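Side-chain contacts in arabinogalactan endo-1,4-beta-galactosidase (Ignisphaera aggregans, PDB 7OSK), which probably hydrolyses the beta-1,4-galactan backbone of arabinogalactans from within the chain, its family 53 glycoside hydrolase catalytic domain being the part described here: residues Glu76-Leu79 with Leu80-Leu83; Pro386-Lys389 with Val390-Leu393. All blocks are in the same frame, centred on the assembly; numbering follows the deposited sequence.

Contact 1 of 2, residues Glu76-Leu79 with Leu80-Leu83; sequences ERDL and LDIL
The N-terminal cap of helix 79-85 is built around D78, which bonds to the first turn with both its side chain and its main chain. D78 CG lies anti to the backbone N (chi1 -167°), and this carries OD1 back over the start of the helix, where it accepts from L80 N at 3.3 Å. The donor comes from above the carboxylate plane. Two further donors converge on D78 O: I82 N at 3.1 Å, in a regular helical bond, and D81 N in a weak, strongly bent one. L83 N continues the pattern with a bond to L79 O of 2.9 Å.

D81, one turn on from the cap, brings OD2 against D78 CB at 3.3 Å. Its carboxylate is turned 62° from that of D78, and the two OD2 atoms, D78 and D81, stay 4.3 Å apart. K127, which D81 touches and which D78 meets in a long, weak ion pair, may offset any repulsion between them. Replacing D81 by an alanine would remove the carboxylate lying against D78 CB, and the D78 side chain would probably be less restrained in its rotation. R77 drapes a bent chain past the same turn, its NH2 grazing D81 CB while the guanidinium is held by salt bridges to E85 and D71. Nearer the backbone, R77 CB rests 3.7 Å from I82 CG1.

On the buried side, L79 CD1 meets L83 CG at 4.1 Å as the two side chains cross. Beyond them, L79 packs on Y69 and F378, whereas L80 reaches F120, K123 and A124 of helix 114-126, and L80 and L83 both rest on I91 of the barrel strand 90-95.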
loop_
_atom_site.group_PDB
_atom_site.type_symbol
_atom_site.label_atom_id
_atom_site.label_comp_id
_atom_site.label_asym_id
_atom_site.label_seq_id
_atom_site.Cartn_x
_atom_site.Cartn_y
_atom_site.Cartn_z
ATOM N N GLU A 76 9.336 -13.362 21.128
ATOM C CA GLU A 76 8.879 -13.767 19.801
ATOM C C GLU A 76 7.377 -14.027 19.779
ATOM O O GLU A 76 6.854 -14.787 20.594
ATOM C CB GLU A 76 9.627 -15.016 19.330
ATOM C CG GLU A 76 9.232 -15.476 17.930
ATOM C CD GLU A 76 9.991 -16.708 17.477
ATOM O OE1 GLU A 76 10.924 -17.133 18.191
ATOM O OE2 GLU A 76 9.651 -17.254 16.405
ATOM N N ARG A 77 6.691 -13.387 18.835
ATOM C CA ARG A 77 5.243 -13.515 18.693
ATOM C C ARG A 77 4.849 -13.648 17.227
ATOM O O ARG A 77 5.664 -13.433 16.327
ATOM C CB ARG A 77 4.528 -12.303 19.295
ATOM C CG ARG A 77 4.833 -12.035 20.759
ATOM C CD ARG A 77 3.753 -12.572 21.674
ATOM N NE ARG A 77 2.439 -12.024 21.352
ATOM C CZ ARG A 77 2.027 -10.806 21.695
ATOM N NH1 ARG A 77 2.825 -9.991 22.372
ATOM N NH2 ARG A 77 0.812 -10.402 21.355
ATOM N N ASP A 78 3.591 -14.001 16.992
ATOM C CA ASP A 78 3.022 -13.953 15.654
ATOM C C ASP A 78 2.918 -12.490 15.237
ATOM O O ASP A 78 2.376 -11.672 15.979
ATOM C CB ASP A 78 1.650 -14.629 15.624
ATOM C CG ASP A 78 1.145 -14.879 14.214
ATOM O OD1 ASP A 78 1.442 -14.068 13.309
ATOM O OD2 ASP A 78 0.439 -15.892 14.014
ATOM N N LEU A 79 3.443 -12.165 14.059
ATOM C CA LEU A 79 3.469 -10.784 13.580
ATOM C C LEU A 79 2.093 -10.126 13.637
ATOM O O LEU A 79 1.956 -9.003 14.121
ATOM C CB LEU A 79 4.007 -10.731 12.148
ATOM C CG LEU A 79 3.876 -9.393 11.415
ATOM C CD1 LEU A 79 4.626 -8.289 12.144
ATOM C CD2 LEU A 79 4.372 -9.528 9.991
ATOM N N LEU A 80 1.080 -10.828 13.142
ATOM C CA LEU A 80 -0.271 -10.282 13.098
ATOM C C LEU A 80 -0.802 -9.995 14.498
ATOM O O LEU A 80 -1.589 -9.071 14.691
ATOM C CB LEU A 80 -1.211 -11.240 12.363
ATOM C CG LEU A 80 -1.025 -11.334 10.847
ATOM C CD1 LEU A 80 -1.897 -12.440 10.279
ATOM C CD2 LEU A 80 -1.340 -10.004 10.172
ATOM N N ASP A 81 -0.371 -10.787 15.476
ATOM C CA ASP A 81 -0.753 -10.545 16.861
ATOM C C ASP A 81 -0.087 -9.272 17.374
ATOM O O ASP A 81 -0.692 -8.509 18.125
ATOM C CB ASP A 81 -0.381 -11.734 17.753
ATOM C CG ASP A 81 -1.259 -12.947 17.512
ATOM O OD1 ASP A 81 -2.431 -12.769 17.121
ATOM O OD2 ASP A 81 -0.780 -14.079 17.724
ATOM N N ILE A 82 1.158 -9.044 16.964
ATOM C CA ILE A 82 1.882 -7.846 17.373
ATOM C C ILE A 82 1.209 -6.605 16.794
ATOM O O ILE A 82 1.073 -5.588 17.472
ATOM C CB ILE A 82 3.358 -7.885 16.928
ATOM C CG1 ILE A 82 4.058 -9.110 17.523
ATOM C CG2 ILE A 82 4.079 -6.603 17.352
ATOM C CD1 ILE A 82 5.495 -9.295 17.059
ATOM N N LEU A 83 0.790 -6.694 15.536
ATOM C CA LEU A 83 0.139 -5.572 14.875
ATOM C C LEU A 83 -1.221 -5.276 15.495
ATOM O O LEU A 83 -1.567 -4.115 15.725
ATOM C CB LEU A 83 -0.020 -5.853 13.380
ATOM C CG LEU A 83 1.276 -5.986 12.574
ATOM C CD1 LEU A 83 0.967 -6.281 11.112
ATOM C CD2 LEU A 83 2.130 -4.730 12.695
#

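Contact 2 of 2, residues Pro386-Lys389 with Val390-Leu393; sequences PSLK and VFRL
Main-chain bonds from V390-L393 back to P386-K389 turn the chain into a short, weakly bonded helix at about 390-393. K389 O takes two of them: L393 N arrives almost head-on to the carbonyl at 2.7 Å, and R392 N at 3.0 Å from well above the carbonyl plane. Two residues earlier, V390 N makes a weak bond to S387 O, while S387 OG is hydrogen-bonded to Q327.

Apolar contacts gather around F391. L388 CD1 touches its CE2 at 4.2 Å, and V390 CG1 lies over one face toward the rim. The ring reaches strands 51-55 and 346-352, and V390 packs on I331. On another side of the turn, L393 CD1 meets K389 CB at 3.6 Å. A polar atom, L388 O, meets the F391 ring at its edge, near CD2.

The two basic side chains run alongside each other. K389 sets CG over one face of the R392 guanidinium, while CD comes to 3.4 Å from NH2. K389 NZ and R392 NH2 are 4.4 Å apart; lysine methylenes packing on the guanidinium, not paired charges, bring the side chains together, and any repulsion is probably eased by the weak links of NZ to E72 and NH1 to E85 O.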
loop_
_atom_site.group_PDB
_atom_site.type_symbol
_atom_site.label_atom_id
_atom_site.label_comp_id
_atom_site.label_asym_id
_atom_site.label_seq_id
_atom_site.Cartn_x
_atom_site.Cartn_y
_atom_site.Cartn_z
ATOM N N PRO A 386 8.694 1.358 19.580
ATOM C CA PRO A 386 7.640 1.924 20.430
ATOM C C PRO A 386 6.703 2.866 19.675
ATOM O O PRO A 386 5.709 3.311 20.245
ATOM C CB PRO A 386 8.422 2.680 21.513
ATOM C CG PRO A 386 9.770 2.923 20.929
ATOM C CD PRO A 386 10.041 1.774 20.012
ATOM N N SER A 387 7.016 3.156 18.414
ATOM C CA SER A 387 6.167 4.009 17.586
ATOM C C SER A 387 5.071 3.206 16.889
ATOM O O SER A 387 4.247 3.763 16.168
ATOM C CB SER A 387 7.010 4.756 16.548
ATOM O OG SER A 387 7.796 3.862 15.783
ATOM N N LEU A 388 5.067 1.895 17.104
ATOM C CA LEU A 388 4.041 1.033 16.529
ATOM C C LEU A 388 2.727 1.202 17.283
ATOM O O LEU A 388 1.671 0.805 16.798
ATOM C CB LEU A 388 4.491 -0.431 16.560
ATOM C CG LEU A 388 3.572 -1.468 15.905
ATOM C CD1 LEU A 388 3.329 -1.163 14.434
ATOM C CD2 LEU A 388 4.158 -2.856 16.070
ATOM N N LYS A 389 2.801 1.799 18.470
ATOM C CA LYS A 389 1.619 2.043 19.291
ATOM C C LYS A 389 0.869 3.292 18.838
ATOM O O LYS A 389 -0.107 3.700 19.468
ATOM C CB LYS A 389 2.009 2.189 20.763
ATOM C CG LYS A 389 2.697 0.976 21.356
ATOM C CD LYS A 389 3.148 1.256 22.780
ATOM C CE LYS A 389 3.840 0.053 23.395
ATOM N NZ LYS A 389 4.348 0.353 24.763
ATOM N N VAL A 390 1.330 3.903 17.753
ATOM C CA VAL A 390 0.703 5.118 17.249
ATOM C C VAL A 390 -0.716 4.824 16.771
ATOM O O VAL A 390 -1.592 5.683 16.841
ATOM C CB VAL A 390 1.529 5.744 16.100
ATOM C CG1 VAL A 390 1.536 4.833 14.875
ATOM C CG2 VAL A 390 0.997 7.127 15.743
ATOM N N PHE A 391 -0.942 3.603 16.298
ATOM C CA PHE A 391 -2.256 3.200 15.803
ATOM C C PHE A 391 -3.222 2.844 16.937
ATOM O O PHE A 391 -4.347 2.405 16.687
ATOM C CB PHE A 391 -2.120 2.008 14.855
ATOM C CG PHE A 391 -1.123 2.220 13.751
ATOM C CD1 PHE A 391 -1.493 2.852 12.577
ATOM C CD2 PHE A 391 0.183 1.779 13.885
ATOM C CE1 PHE A 391 -0.581 3.045 11.561
ATOM C CE2 PHE A 391 1.100 1.970 12.867
ATOM C CZ PHE A 391 0.717 2.604 11.705
ATOM N N ARG A 392 -2.773 3.024 18.178
ATOM C CA ARG A 392 -3.592 2.743 19.354
ATOM C C ARG A 392 -3.632 3.963 20.268
ATOM O O ARG A 392 -4.645 4.240 20.910
ATOM C CB ARG A 392 -3.041 1.529 20.109
ATOM C CG ARG A 392 -3.873 1.082 21.307
ATOM C CD ARG A 392 -3.095 0.094 22.162
ATOM N NE ARG A 392 -1.969 0.735 22.841
ATOM C CZ ARG A 392 -0.984 0.081 23.451
ATOM N NH1 ARG A 392 -0.965 -1.246 23.469
ATOM N NH2 ARG A 392 -0.009 0.760 24.041
ATOM N N LEU A 393 -2.522 4.691 20.316
ATOM C CA LEU A 393 -2.391 5.837 21.205
ATOM C C LEU A 393 -3.036 7.096 20.628
ATOM O O LEU A 393 -3.100 8.129 21.297
ATOM C CB LEU A 393 -0.914 6.093 21.505
ATOM C CG LEU A 393 -0.216 5.031 22.358
ATOM C CD1 LEU A 393 1.276 5.305 22.428
ATOM C CD2 LEU A 393 -0.813 4.976 23.757
#

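From the N terminus, the chain passes strand 51-55 and helix 59-65 before contact 1 caps helix 79-85. Contact 2 follows only after strand 346-352, the last of the eight barrel strands. Each is one local turn, so neither encloses a long loop; they stand in series, neither nested nor crossed. Their centres are about 14 Å apart, and their side chains meet: I82 CG2 lies 4.0 Å from L388 CD2, and L83 CD2 is 4.1 Å from L388 CD1. This apolar junction joins helix 79-85, which precedes strand 90-95, to the short helix 390-393 near the end of the modelled chain. Contact 2, through F391, rests on strands 51-55 and 346-352, where the TIM barrel closes.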